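Local coordinates for protein monomethylamine methyltransferase MtmB1 (Methanosarcina barkeri, PDB 1NTH) that transfers the methyl group of monomethylamine to the corrinoid cofactor of its partner protein MtmC, a step in methanogenesis from methylamine, at residues A[137-140]-A[141-145]; A[336-339]-A[340-344]; A[399-402]-A[403-407]. All blocks are in the same frame, centred on the assembly; numbering follows the deposited sequence.

Interaction 1: residues A[137-140]-A[141-145]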
loop_
_atom_site.group_PDB
_atom_site.type_symbol
_atom_site.label_atom_id
_atom_site.label_comp_id
_atom_site.label_asym_id
_atom_site.label_seq_id
_atom_site.Cartn_x
_atom_site.Cartn_y
_atom_site.Cartn_z
ATOM N N GLU A 137 2.495 -21.695 24.382
ATOM C CA GLU A 137 3.120 -20.517 23.793
ATOM C C GLU A 137 4.515 -20.771 23.221
ATOM O O GLU A 137 4.826 -20.310 22.120
ATOM C CB GLU A 137 3.185 -19.379 24.823
ATOM C CG GLU A 137 3.597 -18.039 24.220
ATOM C CD GLU A 137 3.548 -16.877 25.204
ATOM O OE1 GLU A 137 3.823 -15.736 24.770
ATOM O OE2 GLU A 137 3.241 -17.091 26.400
ATOM N N ASP A 138 5.351 -21.513 23.946
ATOM C CA ASP A 138 6.711 -21.752 23.468
ATOM C C ASP A 138 6.856 -22.590 22.200
ATOM O O ASP A 138 7.949 -22.685 21.647
ATOM C CB ASP A 138 7.594 -22.338 24.578
ATOM C CG ASP A 138 7.045 -23.622 25.164
ATOM O OD1 ASP A 138 6.236 -24.303 24.500
ATOM O OD2 ASP A 138 7.445 -23.960 26.299
ATOM N N VAL A 139 5.771 -23.202 21.738
ATOM C CA VAL A 139 5.836 -23.986 20.506
ATOM C C VAL A 139 4.731 -23.566 19.547
ATOM O O VAL A 139 4.409 -24.289 18.604
ATOM C CB VAL A 139 5.701 -25.507 20.769
ATOM C CG1 VAL A 139 6.918 -26.013 21.532
ATOM C CG2 VAL A 139 4.420 -25.797 21.534
ATOM N N PHE A 140 4.163 -22.385 19.772
ATOM C CA PHE A 140 3.081 -21.921 18.913
ATOM C C PHE A 140 3.502 -21.855 17.446
ATOM O O PHE A 140 2.789 -22.347 16.573
ATOM C CB PHE A 140 2.565 -20.554 19.375
ATOM C CG PHE A 140 1.143 -20.289 18.978
ATOM C CD1 PHE A 140 0.104 -21.022 19.546
ATOM C CD2 PHE A 140 0.839 -19.330 18.016
ATOM C CE1 PHE A 140 -1.216 -20.807 19.160
ATOM C CE2 PHE A 140 -0.477 -19.107 17.622
ATOM C CZ PHE A 140 -1.508 -19.845 18.194
ATOM N N MET A 141 4.656 -21.261 17.165
ATOM C CA MET A 141 5.097 -21.181 15.778
ATOM C C MET A 141 5.483 -22.544 15.200
ATOM O O MET A 141 5.033 -22.904 14.116
ATOM C CB MET A 141 6.242 -20.171 15.634
ATOM C CG MET A 141 5.751 -18.726 15.689
ATOM S SD MET A 141 7.002 -17.502 15.249
ATOM C CE MET A 141 7.298 -17.935 13.557
ATOM N N PRO A 142 6.307 -23.329 15.919
ATOM C CA PRO A 142 6.695 -24.646 15.401
ATOM C C PRO A 142 5.491 -25.526 15.062
ATOM O O PRO A 142 5.455 -26.167 14.016
ATOM C CB PRO A 142 7.526 -25.231 16.540
ATOM C CG PRO A 142 8.176 -24.023 17.119
ATOM C CD PRO A 142 7.052 -23.012 17.149
ATOM N N VAL A 143 4.505 -25.566 15.954
ATOM C CA VAL A 143 3.323 -26.379 15.709
ATOM C C VAL A 143 2.624 -25.971 14.416
ATOM O O VAL A 143 2.261 -26.820 13.604
ATOM C CB VAL A 143 2.319 -26.282 16.878
ATOM C CG1 VAL A 143 0.986 -26.893 16.477
ATOM C CG2 VAL A 143 2.880 -27.014 18.096
ATOM N N HIS A 144 2.431 -24.674 14.214
ATOM C CA HIS A 144 1.765 -24.251 12.993
ATOM C C HIS A 144 2.651 -24.473 11.778
ATOM O O HIS A 144 2.155 -24.748 10.683
ATOM C CB HIS A 144 1.315 -22.795 13.099
ATOM C CG HIS A 144 0.158 -22.603 14.029
ATOM N ND1 HIS A 144 0.314 -22.473 15.393
ATOM C CD2 HIS A 144 -1.176 -22.597 13.799
ATOM C CE1 HIS A 144 -0.876 -22.396 15.963
ATOM N NE2 HIS A 144 -1.797 -22.470 15.019
ATOM N N MET A 145 3.962 -24.380 11.970
ATOM C CA MET A 145 4.882 -24.612 10.865
ATOM C C MET A 145 4.739 -26.046 10.370
ATOM O O MET A 145 4.947 -26.322 9.190
ATOM C CB MET A 145 6.329 -24.334 11.290
ATOM C CG MET A 145 7.221 -23.908 10.131
ATOM S SD MET A 145 8.950 -23.650 10.577
ATOM C CE MET A 145 8.806 -22.445 11.893
HETATM O O HOH W 1 6.194 -19.700 18.994
#

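Interaction 2: residues A[336-339]-A[340-344]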
loop_
_atom_site.group_PDB
_atom_site.type_symbol
_atom_site.label_atom_id
_atom_site.label_comp_id
_atom_site.label_asym_id
_atom_site.label_seq_id
_atom_site.Cartn_x
_atom_site.Cartn_y
_atom_site.Cartn_z
ATOM N N PRO A 336 -11.443 -35.884 15.857
ATOM C CA PRO A 336 -11.305 -37.324 16.099
ATOM C C PRO A 336 -11.235 -37.591 17.604
ATOM O O PRO A 336 -10.888 -36.698 18.381
ATOM C CB PRO A 336 -9.978 -37.672 15.424
ATOM C CG PRO A 336 -9.773 -36.560 14.425
ATOM C CD PRO A 336 -10.254 -35.352 15.171
ATOM N N CYS A 337 -11.560 -38.815 18.012
ATOM C CA CYS A 337 -11.502 -39.192 19.423
ATOM C C CYS A 337 -10.059 -39.440 19.845
ATOM O O CYS A 337 -9.621 -38.991 20.908
ATOM C CB CYS A 337 -12.299 -40.477 19.677
ATOM S SG CYS A 337 -14.084 -40.330 19.541
ATOM N N ALA A 338 -9.328 -40.162 19.003
ATOM C CA ALA A 338 -7.942 -40.515 19.281
ATOM C C ALA A 338 -6.965 -39.354 19.107
ATOM O O ALA A 338 -7.233 -38.403 18.369
ATOM C CB ALA A 338 -7.526 -41.684 18.397
ATOM N N GLY A 339 -5.829 -39.454 19.791
ATOM C CA GLY A 339 -4.814 -38.419 19.721
ATOM C C GLY A 339 -3.782 -38.676 18.640
ATOM O O GLY A 339 -3.796 -39.729 18.000
ATOM N N PRO A 340 -2.861 -37.726 18.417
ATOM C CA PRO A 340 -1.817 -37.857 17.399
ATOM C C PRO A 340 -0.930 -39.084 17.567
ATOM O O PRO A 340 -0.766 -39.607 18.671
ATOM C CB PRO A 340 -1.018 -36.562 17.550
ATOM C CG PRO A 340 -2.026 -35.598 18.065
ATOM C CD PRO A 340 -2.760 -36.422 19.092
ATOM N N CYS A 341 -0.356 -39.519 16.453
ATOM C CA CYS A 341 0.545 -40.661 16.407
ATOM C C CYS A 341 -0.122 -41.976 16.793
ATOM O O CYS A 341 0.486 -42.828 17.442
ATOM C CB CYS A 341 1.767 -40.407 17.295
ATOM S SG CYS A 341 3.221 -41.387 16.838
ATOM N N THR A 342 -1.382 -42.126 16.399
ATOM C CA THR A 342 -2.124 -43.356 16.641
ATOM C C THR A 342 -2.848 -43.675 15.344
ATOM O O THR A 342 -3.269 -42.771 14.614
ATOM C CB THR A 342 -3.167 -43.223 17.779
ATOM O OG1 THR A 342 -4.227 -42.349 17.372
ATOM C CG2 THR A 342 -2.512 -42.692 19.045
ATOM N N GLU A 343 -2.983 -44.961 15.047
ATOM C CA GLU A 343 -3.647 -45.376 13.826
ATOM C C GLU A 343 -5.113 -44.963 13.816
ATOM O O GLU A 343 -5.640 -44.551 12.780
ATOM C CB GLU A 343 -3.534 -46.890 13.661
ATOM C CG GLU A 343 -3.978 -47.390 12.301
ATOM C CD GLU A 343 -3.782 -48.884 12.148
ATOM O OE1 GLU A 343 -4.538 -49.650 12.782
ATOM O OE2 GLU A 343 -2.867 -49.288 11.403
ATOM N N MET A 344 -5.772 -45.051 14.968
ATOM C CA MET A 344 -7.181 -44.690 15.034
ATOM C C MET A 344 -7.426 -43.239 14.634
ATOM O O MET A 344 -8.354 -42.950 13.881
ATOM C CB MET A 344 -7.748 -44.930 16.433
ATOM C CG MET A 344 -9.256 -44.734 16.489
ATOM S SD MET A 344 -9.982 -45.159 18.077
ATOM C CE MET A 344 -11.573 -44.323 17.981
#

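Interaction 3: residues A[399-402]-A[403-407]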
loop_
_atom_site.group_PDB
_atom_site.type_symbol
_atom_site.label_atom_id
_atom_site.label_comp_id
_atom_site.label_asym_id
_atom_site.label_seq_id
_atom_site.Cartn_x
_atom_site.Cartn_y
_atom_site.Cartn_z
ATOM N N SER A 399 -21.368 -44.867 -5.062
ATOM C CA SER A 399 -21.750 -46.193 -4.584
ATOM C C SER A 399 -20.543 -46.861 -3.932
ATOM O O SER A 399 -20.664 -47.507 -2.891
ATOM C CB SER A 399 -22.265 -47.057 -5.741
ATOM O OG SER A 399 -21.247 -47.288 -6.699
ATOM N N GLU A 400 -19.377 -46.696 -4.547
ATOM C CA GLU A 400 -18.148 -47.277 -4.020
ATOM C C GLU A 400 -17.724 -46.594 -2.722
ATOM O O GLU A 400 -17.216 -47.241 -1.806
ATOM C CB GLU A 400 -17.030 -47.173 -5.060
ATOM C CG GLU A 400 -17.156 -48.180 -6.195
ATOM C CD GLU A 400 -16.159 -47.938 -7.310
ATOM O OE1 GLU A 400 -14.964 -47.728 -7.009
ATOM O OE2 GLU A 400 -16.571 -47.966 -8.490
ATOM N N VAL A 401 -17.937 -45.285 -2.647
ATOM C CA VAL A 401 -17.580 -44.532 -1.453
ATOM C C VAL A 401 -18.397 -45.011 -0.254
ATOM O O VAL A 401 -17.852 -45.223 0.830
ATOM C CB VAL A 401 -17.816 -43.018 -1.656
ATOM C CG1 VAL A 401 -17.603 -42.273 -0.344
ATOM C CG2 VAL A 401 -16.865 -42.488 -2.724
ATOM N N ASN A 402 -19.702 -45.184 -0.449
ATOM C CA ASN A 402 -20.559 -45.642 0.639
ATOM C C ASN A 402 -20.121 -47.006 1.165
ATOM O O ASN A 402 -20.199 -47.269 2.366
ATOM C CB ASN A 402 -22.023 -45.690 0.189
ATOM C CG ASN A 402 -22.698 -44.334 0.268
ATOM O OD1 ASN A 402 -22.633 -43.658 1.296
ATOM N ND2 ASN A 402 -23.356 -43.932 -0.812
ATOM N N VAL A 403 -19.649 -47.869 0.270
ATOM C CA VAL A 403 -19.188 -49.192 0.677
ATOM C C VAL A 403 -17.903 -49.068 1.491
ATOM O O VAL A 403 -17.758 -49.698 2.539
ATOM C CB VAL A 403 -18.930 -50.096 -0.547
ATOM C CG1 VAL A 403 -18.223 -51.377 -0.117
ATOM C CG2 VAL A 403 -20.252 -50.429 -1.226
ATOM N N ILE A 404 -16.973 -48.249 1.010
ATOM C CA ILE A 404 -15.709 -48.045 1.706
ATOM C C ILE A 404 -15.929 -47.456 3.099
ATOM O O ILE A 404 -15.308 -47.890 4.072
ATOM C CB ILE A 404 -14.777 -47.107 0.899
ATOM C CG1 ILE A 404 -14.328 -47.806 -0.386
ATOM C CG2 ILE A 404 -13.571 -46.709 1.742
ATOM C CD1 ILE A 404 -13.460 -46.948 -1.294
ATOM N N LEU A 405 -16.821 -46.474 3.197
ATOM C CA LEU A 405 -17.101 -45.836 4.481
ATOM C C LEU A 405 -17.682 -46.807 5.497
ATOM O O LEU A 405 -17.314 -46.779 6.673
ATOM C CB LEU A 405 -18.051 -44.649 4.292
ATOM C CG LEU A 405 -17.393 -43.401 3.697
ATOM C CD1 LEU A 405 -18.454 -42.363 3.372
ATOM C CD2 LEU A 405 -16.366 -42.848 4.682
ATOM N N ASP A 406 -18.590 -47.666 5.052
ATOM C CA ASP A 406 -19.192 -48.631 5.962
ATOM C C ASP A 406 -18.118 -49.542 6.549
ATOM O O ASP A 406 -18.128 -49.838 7.744
ATOM C CB ASP A 406 -20.248 -49.466 5.236
ATOM C CG ASP A 406 -20.892 -50.502 6.139
ATOM O OD1 ASP A 406 -21.396 -50.125 7.220
ATOM O OD2 ASP A 406 -20.893 -51.694 5.769
ATOM N N LYS A 407 -17.184 -49.977 5.708
ATOM C CA LYS A 407 -16.107 -50.853 6.160
ATOM C C LYS A 407 -15.111 -50.127 7.055
ATOM O O LYS A 407 -14.642 -50.677 8.054
ATOM C CB LYS A 407 -15.354 -51.438 4.964
ATOM C CG LYS A 407 -16.180 -52.340 4.066
ATOM C CD LYS A 407 -15.334 -52.856 2.914
ATOM C CE LYS A 407 -16.142 -53.745 1.982
ATOM N NZ LYS A 407 -15.316 -54.221 0.834
#

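Interaction 1: residues A[137-140]-A[141-145]
His144 folds back along its helix onto Phe140, one turn earlier, and meets it twice. Its ring nitrogen ND1 donates to the backbone oxygen of Phe140, ND1 to O 2.7 Å, and the bond is almost straight at 175°. The oxygen lies in the plane of the imidazole, while the donor is tilted from the carbonyl plane. The same oxygen also takes a weak bond from the backbone N of His144, N to O 3.3 Å. The second meeting is ring to ring. His144 CE1 sits over one face of Phe140, toward the rim, with CE1 to CZ 3.4 Å. The pair is edge-to-face, with planes at 52° and centroids 4.5 Å apart. With CG anti to the backbone N (chi1 -155°) the Phe140 ring lies beside its own carbonyl carbon, and ring and O meet the same imidazole.

On another side of the helix Val139 O accepts from Val143 N at 2.9 Å. Val139 CG2 meets Val143 CG2 at 4.0 Å. Pro142 rests its CD against the Val139 carbonyl. A water oxygen accepts from Met141 N at 2.9 Å.

Farther out, His144 NE2 is bonded to Gly159 N, so both ring nitrogens are held and the imidazole's rotation is fixed. Ile187 of helix 174-193 touches the side chains of Phe140 and His144. Phe425 packs on Pro142 and Val143, and Leu186 of a second subunit packs on Met141.

Val139 is the N-cap residue, and the proline sits in the first turn, where its missing N-H costs no helical bond. This is a buried helix N-terminus, here opening helix 140-148.

Interaction 2: residues A[336-339]-A[340-344]
The hydroxyl of Thr342 has two hydrogen-bond partners. OG1 donates to the backbone oxygen of Gly339, OG1 to O 2.7 Å, and the donor stands nearly along the C=O axis. OG1 also accepts from Cys345 N, so Thr342 is the N-cap of helix 343-359. With chi1 at 68°, OG1 lies between the backbone N and the carbonyl carbon of its own residue. The methyl CG2 is 3.4 Å from Gly339 O. Replacing Thr342 with a valine would probably leave Gly339 O without this donor and Cys345 N without its cap.

Ala338 CB points toward the 340-344 segment. It is 3.5 Å from Thr342 OG1 and 3.8 Å from Met344 CB. Met344 runs on extended, and its CE comes to 4.3 Å from Cys337 CB.

Glu348, farther along helix 343-359, bonds the backbone N of both Cys337 and Ala338. Glu343 forms a salt bridge with Lys450 of helix 438-454. Tyr440 of that helix touches Pro340.

The chemistry is thus mostly polar side chain to backbone. Thr342 ties the incoming loop and the helix start together through one hydroxyl, and small apolar contacts fill in beside it.

Interaction 3: residues A[399-402]-A[403-407]
Residues 399-407 are continuous helix, with i to i+4 backbone bonds such as Leu405 N to Val401 O at 2.9 Å, the one from Val403 N to Ser399 O being weak.

Val401 and Leu405 lie side by side and point the same way. Val401 CG1 meets Leu405 CD1 at 3.8 Å. Leu405 CG is anti to its carbonyl carbon (chi1 -76°), which lays the chain back over the previous turn, with CG 3.4 Å from Val401 O. Ile404 leans back in the same manner, its CG1 3.3 Å from Glu400 O. Val403 does so through one branch, CG2 to Ser399 O 3.4 Å.

Val401 and Leu405 both press on Ile354 of helix 343-359. Asn402 turns its side-chain oxygen OD1 to Phe51 N and Ile52 N, so two backbone donors hold the amide. Asp406 forms a salt bridge with Arg309. Glu400 and Val403 are exposed to solvent.

This is an amphipathic helix. One apolar side packs on a neighbouring helix, and polar groups tie its flank to the 50-52 segment and to helix 309-325.

Interactions 1 and 2 are buried, and both lie at the start of a helix that follows a loop. Interaction 3 lies inside helix 398-410 and is partly exposed. The side-chain bonds differ in kind. In interaction 1 an imidazole nitrogen bonds a carbonyl one turn back and its ring packs on a phenyl face; a second subunit lies against it. In interaction 2 a threonine hydroxyl caps the helix, and no other chain touches it. Interaction 3 rests on backbone bonds and an apolar pair. Interactions 2 and 3 share an element, since helix 343-359 begins in 340-344 and packs against 399-407 farther along. Their centres are about 22 Å apart; those of interactions 1 and 2 are about 20 Å apart.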